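Local atomic coordinates of mandelate racemase/muconate lactonizing enzyme-like protein (Roseovarius sp. TM1035, PDB entry 3RCY), a protein that probably acts as a magnesium-dependent enzyme of the enolase superfamily, related to mandelate racemase and muconate lactonizing enzyme. Residues L281-G286 and W292-V297; K296-A301 and A327-I332; M308-Y313 and V323-S328. All blocks are in the same frame, centred on the assembly; numbering follows the deposited sequence.

How the interactions relate
From the N terminus, interaction 1 closes the short loop that leaves strand 280-281, bringing it back to the first turns of helix 290-302. Interaction 2 starts on that helix, sharing Lys296 and Val297 with interaction 1, and spans to the loop after helix 316-327. Interaction 3 falls within this wider span: it folds helix 316-327 back onto the end of strand 307-308, and shares Ala327 and Ser328 with interaction 2. Backbone bonds join the three: Leu281 O to Ala309 N, Pro283 O to His311 N and Asn331 O to Met308 N. Two barrel helices are thus tied to successive strands, and Met308 lies among all three contacts.

Interaction 1 (L281-G286 and W292-V297); sequences LQPALG and WEMKKV
The thioether of Met294 meets the ring of Pro283, with SD 3.3 Å from Pro283 CB and 3.6 Å from Pro283 CG, a tight approach in which the two side chains run past each other in opposite directions. Here the end of a barrel strand and the loop that follows it pack on the next helix of an enolase-type beta/alpha barrel: strand 280-281 and helix 290-302 belong to a beta-alpha-beta crossover that returns at strand 307-308. With Met294 CG beside the backbone N (chi1 -72°), a bend at chi2 (-50°) brings SD against the proline. Its CG, nearer the helix, takes Leu285, whose CG and CD1 each lie 4.0 Å from Met294 CG. One turn further along the helix, Val297 sends CG1, anti to its own backbone N (chi1 173°), to within 3.6 Å of Leu281 CD1. The contact is apolar and buried throughout. Outside this first shell, Phe269 of helix 266-274 packs on both Pro283 and Val297, Phe325 of helix 316-327 lies against Leu285 and Met294, and Met308 fills in beside Leu281, Pro283 and Val297. Beyond the apolar residues, Gly286 N is hydrogen-bonded to Glu318 OE2 of helix 316-327. Gln282, between the two packing residues Leu281 and Pro283, does not touch 292-297 and instead gives its NE2 to OE1 of Glu235, a residue of the magnesium site.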
loop_
_atom_site.group_PDB
_atom_site.type_symbol
_atom_site.label_atom_id
_atom_site.label_comp_id
_atom_site.label_asym_id
_atom_site.label_seq_id
_atom_site.Cartn_x
_atom_site.Cartn_y
_atom_site.Cartn_z
ATOM N N LEU A 281 -5.264 -5.842 -23.764
ATOM C CA LEU A 281 -4.777 -4.601 -24.368
ATOM C C LEU A 281 -5.135 -4.540 -25.844
ATOM O O LEU A 281 -4.878 -5.486 -26.583
ATOM C CB LEU A 281 -3.256 -4.445 -24.177
ATOM C CG LEU A 281 -2.728 -4.506 -22.734
ATOM C CD1 LEU A 281 -1.210 -4.298 -22.684
ATOM C CD2 LEU A 281 -3.448 -3.522 -21.787
ATOM N N GLN A 282 -5.706 -3.411 -26.262
ATOM C CA GLN A 282 -6.238 -3.259 -27.614
ATOM C C GLN A 282 -5.614 -2.074 -28.355
ATOM O O GLN A 282 -6.325 -1.144 -28.760
ATOM C CB GLN A 282 -7.762 -3.096 -27.555
ATOM C CG GLN A 282 -8.482 -4.197 -26.770
ATOM C CD GLN A 282 -9.925 -3.849 -26.495
ATOM O OE1 GLN A 282 -10.227 -2.811 -25.894
ATOM N NE2 GLN A 282 -10.833 -4.719 -26.928
ATOM N N PRO A 283 -4.280 -2.094 -28.544
ATOM C CA PRO A 283 -3.707 -0.941 -29.225
ATOM C C PRO A 283 -4.142 -0.912 -30.680
ATOM O O PRO A 283 -4.387 -1.967 -31.291
ATOM C CB PRO A 283 -2.208 -1.200 -29.157
ATOM C CG PRO A 283 -2.100 -2.723 -29.191
ATOM C CD PRO A 283 -3.302 -3.189 -28.373
ATOM N N ALA A 284 -4.291 0.295 -31.209
ATOM C CA ALA A 284 -4.358 0.469 -32.648
ATOM C C ALA A 284 -2.921 0.692 -33.105
ATOM O O ALA A 284 -2.321 1.724 -32.788
ATOM C CB ALA A 284 -5.236 1.676 -32.997
ATOM N N LEU A 285 -2.367 -0.272 -33.842
ATOM C CA LEU A 285 -0.956 -0.208 -34.268
ATOM C C LEU A 285 -0.615 1.052 -35.065
ATOM O O LEU A 285 0.512 1.553 -34.991
ATOM C CB LEU A 285 -0.558 -1.463 -35.051
ATOM C CG LEU A 285 -0.026 -2.630 -34.195
ATOM C CD1 LEU A 285 -1.085 -3.166 -33.231
ATOM C CD2 LEU A 285 0.480 -3.762 -35.078
ATOM N N GLY A 286 -1.593 1.558 -35.816
ATOM C CA GLY A 286 -1.440 2.819 -36.565
ATOM C C GLY A 286 -1.447 4.058 -35.683
ATOM O O GLY A 286 -1.199 5.166 -36.158
ATOM N N TRP A 292 6.799 -2.773 -33.826
ATOM C CA TRP A 292 7.890 -3.047 -32.878
ATOM C C TRP A 292 7.563 -2.554 -31.473
ATOM O O TRP A 292 7.759 -3.277 -30.503
ATOM C CB TRP A 292 9.198 -2.420 -33.368
ATOM C CG TRP A 292 10.453 -2.953 -32.720
ATOM C CD1 TRP A 292 11.294 -2.277 -31.874
ATOM C CD2 TRP A 292 11.013 -4.265 -32.876
ATOM N NE1 TRP A 292 12.342 -3.091 -31.495
ATOM C CE2 TRP A 292 12.198 -4.311 -32.099
ATOM C CE3 TRP A 292 10.638 -5.403 -33.609
ATOM C CZ2 TRP A 292 13.009 -5.455 -32.031
ATOM C CZ3 TRP A 292 11.441 -6.540 -33.543
ATOM C CH2 TRP A 292 12.617 -6.558 -32.753
ATOM N N GLU A 293 7.070 -1.320 -31.372
ATOM C CA GLU A 293 6.653 -0.756 -30.084
ATOM C C GLU A 293 5.575 -1.642 -29.437
ATOM O O GLU A 293 5.618 -1.911 -28.234
ATOM C CB GLU A 293 6.173 0.696 -30.273
ATOM C CG GLU A 293 5.650 1.390 -29.018
ATOM C CD GLU A 293 6.733 1.818 -28.040
ATOM O OE1 GLU A 293 7.932 1.508 -28.243
ATOM O OE2 GLU A 293 6.369 2.486 -27.053
ATOM N N MET A 294 4.642 -2.134 -30.248
ATOM C CA MET A 294 3.606 -3.027 -29.732
ATOM C C MET A 294 4.108 -4.427 -29.361
ATOM O O MET A 294 3.507 -5.079 -28.508
ATOM C CB MET A 294 2.389 -3.075 -30.667
ATOM C CG MET A 294 1.550 -1.779 -30.626
ATOM S SD MET A 294 1.129 -1.265 -28.939
ATOM C CE MET A 294 2.412 -0.077 -28.556
ATOM N N LYS A 295 5.206 -4.874 -29.980
ATOM C CA LYS A 295 5.903 -6.091 -29.526
ATOM C C LYS A 295 6.447 -5.912 -28.106
ATOM O O LYS A 295 6.392 -6.829 -27.275
ATOM C CB LYS A 295 7.032 -6.499 -30.495
ATOM C CG LYS A 295 6.563 -7.186 -31.792
ATOM C CD LYS A 295 6.083 -8.642 -31.568
ATOM C CE LYS A 295 7.229 -9.612 -31.274
ATOM N NZ LYS A 295 6.757 -11.044 -31.301
ATOM N N LYS A 296 6.969 -4.724 -27.826
ATOM C CA LYS A 296 7.416 -4.385 -26.482
ATOM C C LYS A 296 6.252 -4.473 -25.498
ATOM O O LYS A 296 6.385 -5.064 -24.420
ATOM C CB LYS A 296 8.062 -2.991 -26.462
ATOM C CG LYS A 296 9.355 -2.892 -27.291
ATOM C CD LYS A 296 10.075 -1.558 -27.061
ATOM C CE LYS A 296 11.450 -1.527 -27.744
ATOM N NZ LYS A 296 12.063 -0.142 -27.710
ATOM N N VAL A 297 5.100 -3.920 -25.883
ATOM C CA VAL A 297 3.899 -3.970 -25.039
ATOM C C VAL A 297 3.393 -5.397 -24.843
ATOM O O VAL A 297 3.007 -5.768 -23.731
ATOM C CB VAL A 297 2.780 -3.022 -25.567
ATOM C CG1 VAL A 297 1.483 -3.215 -24.796
ATOM C CG2 VAL A 297 3.238 -1.587 -25.453
#

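Interaction 2 (K296-A301 and A327-I332); sequences KVAAMA and ASIPNI
The flat amide of Asn331 meets helix 290-302 through its nitrogen, with Ala298 O lying 21° out of the amide plane and the methyl CB of Ala301 3.4 Å from ND2. In the enolase-type barrel this joins the later turns of that helix to the loop running from helix 316-327 toward strand 335-336. The bond from Asn331 ND2 to Ala298 O is 2.9 Å long and moderately bent, at 150° about the hydrogen. Asn331 CG sits between its backbone N and carbonyl carbon (chi1 58°), a crowded position that nevertheless aims the amide at the helix. The same nitrogen also bonds to Ala306 O, so one buried NH2 group links a helix carbonyl with the approach to strand 307-308. An aspartate in its place would probably cost both carbonyls this side-chain N-H donor and set a buried negative charge against them. The small side chains on this helix surface let the loop come close: the alpha carbons of Ala298 and Ile329 are 7.2 Å apart. Met308 packs beside them, on Ala298, Ala301 and Ile329. The apolar contact itself is made by the branch methyl of the isoleucine, Ile329 CG2, 3.8 Å from Ala298 CB.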
loop_
_atom_site.group_PDB
_atom_site.type_symbol
_atom_site.label_atom_id
_atom_site.label_comp_id
_atom_site.label_asym_id
_atom_site.label_seq_id
_atom_site.Cartn_x
_atom_site.Cartn_y
_atom_site.Cartn_z
ATOM N N LYS A 296 6.969 -4.724 -27.826
ATOM C CA LYS A 296 7.416 -4.385 -26.482
ATOM C C LYS A 296 6.252 -4.473 -25.498
ATOM O O LYS A 296 6.385 -5.064 -24.420
ATOM C CB LYS A 296 8.062 -2.991 -26.462
ATOM C CG LYS A 296 9.355 -2.892 -27.291
ATOM C CD LYS A 296 10.075 -1.558 -27.061
ATOM C CE LYS A 296 11.450 -1.527 -27.744
ATOM N NZ LYS A 296 12.063 -0.142 -27.710
ATOM N N VAL A 297 5.100 -3.920 -25.883
ATOM C CA VAL A 297 3.899 -3.970 -25.039
ATOM C C VAL A 297 3.393 -5.397 -24.843
ATOM O O VAL A 297 3.007 -5.768 -23.731
ATOM C CB VAL A 297 2.780 -3.022 -25.567
ATOM C CG1 VAL A 297 1.483 -3.215 -24.796
ATOM C CG2 VAL A 297 3.238 -1.587 -25.453
ATOM N N ALA A 298 3.406 -6.193 -25.912
ATOM C CA ALA A 298 3.010 -7.606 -25.824
ATOM C C ALA A 298 3.833 -8.371 -24.786
ATOM O O ALA A 298 3.279 -9.177 -24.034
ATOM C CB ALA A 298 3.103 -8.296 -27.201
ATOM N N ALA A 299 5.144 -8.119 -24.749
ATOM C CA ALA A 299 6.034 -8.764 -23.771
ATOM C C ALA A 299 5.707 -8.330 -22.345
ATOM O O ALA A 299 5.746 -9.146 -21.418
ATOM C CB ALA A 299 7.489 -8.473 -24.093
ATOM N N MET A 300 5.395 -7.047 -22.170
ATOM C CA MET A 300 4.911 -6.540 -20.884
ATOM C C MET A 300 3.624 -7.243 -20.445
ATOM O O MET A 300 3.507 -7.677 -19.290
ATOM C CB MET A 300 4.701 -5.027 -20.950
ATOM C CG MET A 300 6.005 -4.278 -21.046
ATOM S SD MET A 300 5.802 -2.615 -21.671
ATOM C CE MET A 300 7.472 -2.342 -22.263
ATOM N N ALA A 301 2.670 -7.374 -21.364
ATOM C CA ALA A 301 1.443 -8.120 -21.066
ATOM C C ALA A 301 1.719 -9.563 -20.615
ATOM O O ALA A 301 1.038 -10.078 -19.715
ATOM C CB ALA A 301 0.497 -8.092 -22.259
ATOM N N ALA A 327 0.405 -12.998 -35.265
ATOM C CA ALA A 327 1.007 -14.287 -35.643
ATOM C C ALA A 327 2.257 -14.615 -34.813
ATOM O O ALA A 327 2.587 -15.794 -34.621
ATOM C CB ALA A 327 1.355 -14.294 -37.113
ATOM N N SER A 328 2.913 -13.569 -34.302
ATOM C CA SER A 328 4.238 -13.684 -33.680
ATOM C C SER A 328 4.248 -13.678 -32.150
ATOM O O SER A 328 5.312 -13.841 -31.541
ATOM C CB SER A 328 5.138 -12.550 -34.181
ATOM O OG SER A 328 4.781 -11.318 -33.559
ATOM N N ILE A 329 3.090 -13.480 -31.521
ATOM C CA ILE A 329 3.048 -13.398 -30.053
ATOM C C ILE A 329 2.351 -14.597 -29.407
ATOM O O ILE A 329 1.353 -15.094 -29.929
ATOM C CB ILE A 329 2.423 -12.067 -29.558
ATOM C CG1 ILE A 329 0.949 -11.962 -29.991
ATOM C CG2 ILE A 329 3.276 -10.860 -30.044
ATOM C CD1 ILE A 329 0.178 -10.837 -29.323
ATOM N N PRO A 330 2.887 -15.078 -28.273
ATOM C CA PRO A 330 2.228 -16.197 -27.608
ATOM C C PRO A 330 0.949 -15.777 -26.889
ATOM O O PRO A 330 0.047 -16.593 -26.729
ATOM C CB PRO A 330 3.290 -16.699 -26.609
ATOM C CG PRO A 330 4.175 -15.541 -26.367
ATOM C CD PRO A 330 4.180 -14.732 -27.643
ATOM N N ASN A 331 0.853 -14.504 -26.510
ATOM C CA ASN A 331 -0.296 -14.010 -25.741
ATOM C C ASN A 331 -1.343 -13.254 -26.575
ATOM O O ASN A 331 -1.820 -12.183 -26.184
ATOM C CB ASN A 331 0.171 -13.188 -24.515
ATOM C CG ASN A 331 1.055 -11.991 -24.895
ATOM O OD1 ASN A 331 1.780 -12.024 -25.880
ATOM N ND2 ASN A 331 1.011 -10.947 -24.085
ATOM N N ILE A 332 -1.689 -13.808 -27.729
ATOM C CA ILE A 332 -2.771 -13.264 -28.564
ATOM C C ILE A 332 -4.108 -13.783 -28.056
ATOM O O ILE A 332 -4.249 -14.980 -27.788
ATOM C CB ILE A 332 -2.604 -13.640 -30.079
ATOM C CG1 ILE A 332 -3.695 -12.985 -30.945
ATOM C CG2 ILE A 332 -2.654 -15.158 -30.288
ATOM C CD1 ILE A 332 -3.700 -11.459 -30.921
#

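Interaction 3 (M308-Y313 and V323-S328); sequences MAPHLY and VHFAAS
The carbonyl oxygen of Phe325, whose ring packs on Met308 and Pro310, accepts two bonds from Ser328 at the end of its helix. Ser328 OG reaches Phe325 O at 2.8 Å and Ser328 N reaches the same oxygen at 3.1 Å. Both donors come from the same face of the carbonyl plane, the hydroxyl tilted 23° from it. Together they close the C-terminal turn of helix 316-327 on the carbonyl of Phe325, while Ser328 OG has a further partner in Lys295 NZ. The Phe325 side chain leaves with CG anti to the backbone N (chi1 170°), which directs the ring at the loop after strand 307-308. In barrel terms, a helix packs here on the strand it follows and on the loop between them, at the strand end that faces the metal site. There Pro310 CG lies in the ring plane at one edge, 3.8 Å from Phe325 CD2 and 4.0 Å from Phe325 CE2. The end of the ring is met by the methionine: Met308 CE stands 4.1 Å from Phe325 CZ, near the ring plane, and the two side chains cross at about a right angle. Met308 CG, anti to the carbonyl carbon (chi1 -52°), lies 4.2 Å from Phe325 CZ, and the bends at chi2 and chi3 bring CE back to the same ring atom. His311, just after Pro310, touches Glu261, which belongs to the magnesium site, and His311 O accepts a bond from Asn322 ND2 of helix 316-327. On another side of the ring, Phe325 CE1 approaches Met294 O at 3.3 Å.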
loop_
_atom_site.group_PDB
_atom_site.type_symbol
_atom_site.label_atom_id
_atom_site.label_comp_id
_atom_site.label_asym_id
_atom_site.label_seq_id
_atom_site.Cartn_x
_atom_site.Cartn_y
_atom_site.Cartn_z
ATOM N N MET A 308 -3.156 -9.638 -25.753
ATOM C CA MET A 308 -3.359 -8.600 -26.752
ATOM C C MET A 308 -4.589 -8.912 -27.619
ATOM O O MET A 308 -4.859 -10.075 -27.962
ATOM C CB MET A 308 -2.118 -8.459 -27.642
ATOM C CG MET A 308 -0.796 -8.267 -26.885
ATOM S SD MET A 308 -0.724 -6.794 -25.842
ATOM C CE MET A 308 -0.794 -5.473 -27.052
ATOM N N ALA A 309 -5.334 -7.868 -27.954
ATOM C CA ALA A 309 -6.407 -7.976 -28.936
ATOM C C ALA A 309 -6.365 -6.726 -29.817
ATOM O O ALA A 309 -7.057 -5.752 -29.530
ATOM C CB ALA A 309 -7.767 -8.135 -28.240
ATOM N N PRO A 310 -5.524 -6.741 -30.877
ATOM C CA PRO A 310 -5.278 -5.567 -31.727
ATOM C C PRO A 310 -6.569 -4.923 -32.244
ATOM O O PRO A 310 -7.443 -5.608 -32.779
ATOM C CB PRO A 310 -4.456 -6.139 -32.888
ATOM C CG PRO A 310 -3.768 -7.334 -32.301
ATOM C CD PRO A 310 -4.771 -7.922 -31.348
ATOM N N HIS A 311 -6.676 -3.615 -32.047
ATOM C CA HIS A 311 -7.838 -2.837 -32.458
ATOM C C HIS A 311 -7.912 -2.693 -33.970
ATOM O O HIS A 311 -6.884 -2.532 -34.630
ATOM C CB HIS A 311 -7.757 -1.429 -31.844
ATOM C CG HIS A 311 -8.902 -0.536 -32.212
ATOM N ND1 HIS A 311 -8.829 0.396 -33.227
ATOM C CD2 HIS A 311 -10.157 -0.443 -31.708
ATOM C CE1 HIS A 311 -9.980 1.041 -33.316
ATOM N NE2 HIS A 311 -10.802 0.550 -32.405
ATOM N N LEU A 312 -9.128 -2.742 -34.508
ATOM C CA LEU A 312 -9.356 -2.332 -35.891
ATOM C C LEU A 312 -10.671 -1.587 -36.056
ATOM O O LEU A 312 -11.747 -2.181 -35.998
ATOM C CB LEU A 312 -9.300 -3.522 -36.875
ATOM C CG LEU A 312 -9.406 -3.056 -38.343
ATOM C CD1 LEU A 312 -8.079 -2.473 -38.858
ATOM C CD2 LEU A 312 -9.897 -4.149 -39.271
ATOM N N TYR A 313 -10.583 -0.277 -36.243
ATOM C CA TYR A 313 -11.685 0.447 -36.860
ATOM C C TYR A 313 -11.086 1.363 -37.904
ATOM O O TYR A 313 -11.088 2.585 -37.766
ATOM C CB TYR A 313 -12.577 1.200 -35.855
ATOM C CG TYR A 313 -13.947 1.433 -36.448
ATOM C CD1 TYR A 313 -14.816 0.359 -36.658
ATOM C CD2 TYR A 313 -14.352 2.705 -36.866
ATOM C CE1 TYR A 313 -16.066 0.544 -37.238
ATOM C CE2 TYR A 313 -15.610 2.906 -37.447
ATOM C CZ TYR A 313 -16.458 1.818 -37.630
ATOM O OH TYR A 313 -17.697 1.984 -38.211
ATOM N N VAL A 323 -2.263 -8.573 -38.091
ATOM C CA VAL A 323 -2.178 -10.008 -38.330
ATOM C C VAL A 323 -0.751 -10.526 -38.161
ATOM O O VAL A 323 -0.537 -11.538 -37.488
ATOM C CB VAL A 323 -2.788 -10.392 -39.708
ATOM C CG1 VAL A 323 -2.466 -11.841 -40.076
ATOM C CG2 VAL A 323 -4.309 -10.172 -39.682
ATOM N N HIS A 324 0.223 -9.832 -38.754
ATOM C CA HIS A 324 1.635 -10.203 -38.564
ATOM C C HIS A 324 2.091 -10.110 -37.105
ATOM O O HIS A 324 2.818 -10.987 -36.605
ATOM C CB HIS A 324 2.522 -9.356 -39.477
ATOM C CG HIS A 324 2.409 -9.756 -40.909
ATOM N ND1 HIS A 324 3.158 -10.777 -41.451
ATOM C CD2 HIS A 324 1.569 -9.340 -41.886
ATOM C CE1 HIS A 324 2.820 -10.940 -42.717
ATOM N NE2 HIS A 324 1.849 -10.089 -43.004
ATOM N N PHE A 325 1.671 -9.034 -36.441
ATOM C CA PHE A 325 1.915 -8.843 -35.018
ATOM C C PHE A 325 1.342 -10.026 -34.232
ATOM O O PHE A 325 2.063 -10.688 -33.476
ATOM C CB PHE A 325 1.292 -7.515 -34.561
ATOM C CG PHE A 325 1.262 -7.321 -33.064
ATOM C CD1 PHE A 325 2.441 -7.165 -32.338
ATOM C CD2 PHE A 325 0.050 -7.259 -32.389
ATOM C CE1 PHE A 325 2.412 -6.977 -30.956
ATOM C CE2 PHE A 325 0.007 -7.062 -31.000
ATOM C CZ PHE A 325 1.202 -6.926 -30.287
ATOM N N ALA A 326 0.054 -10.297 -34.442
ATOM C CA ALA A 326 -0.660 -11.388 -33.763
ATOM C C ALA A 326 -0.051 -12.765 -34.030
ATOM O O ALA A 326 -0.007 -13.605 -33.131
ATOM C CB ALA A 326 -2.118 -11.385 -34.171
ATOM N N ALA A 327 0.405 -12.998 -35.265
ATOM C CA ALA A 327 1.007 -14.287 -35.643
ATOM C C ALA A 327 2.257 -14.615 -34.813
ATOM O O ALA A 327 2.587 -15.794 -34.621
ATOM C CB ALA A 327 1.355 -14.294 -37.113
ATOM N N SER A 328 2.913 -13.569 -34.302
ATOM C CA SER A 328 4.238 -13.684 -33.680
ATOM C C SER A 328 4.248 -13.678 -32.150
ATOM O O SER A 328 5.312 -13.841 -31.541
ATOM C CB SER A 328 5.138 -12.550 -34.181
ATOM O OG SER A 328 4.781 -11.318 -33.559
#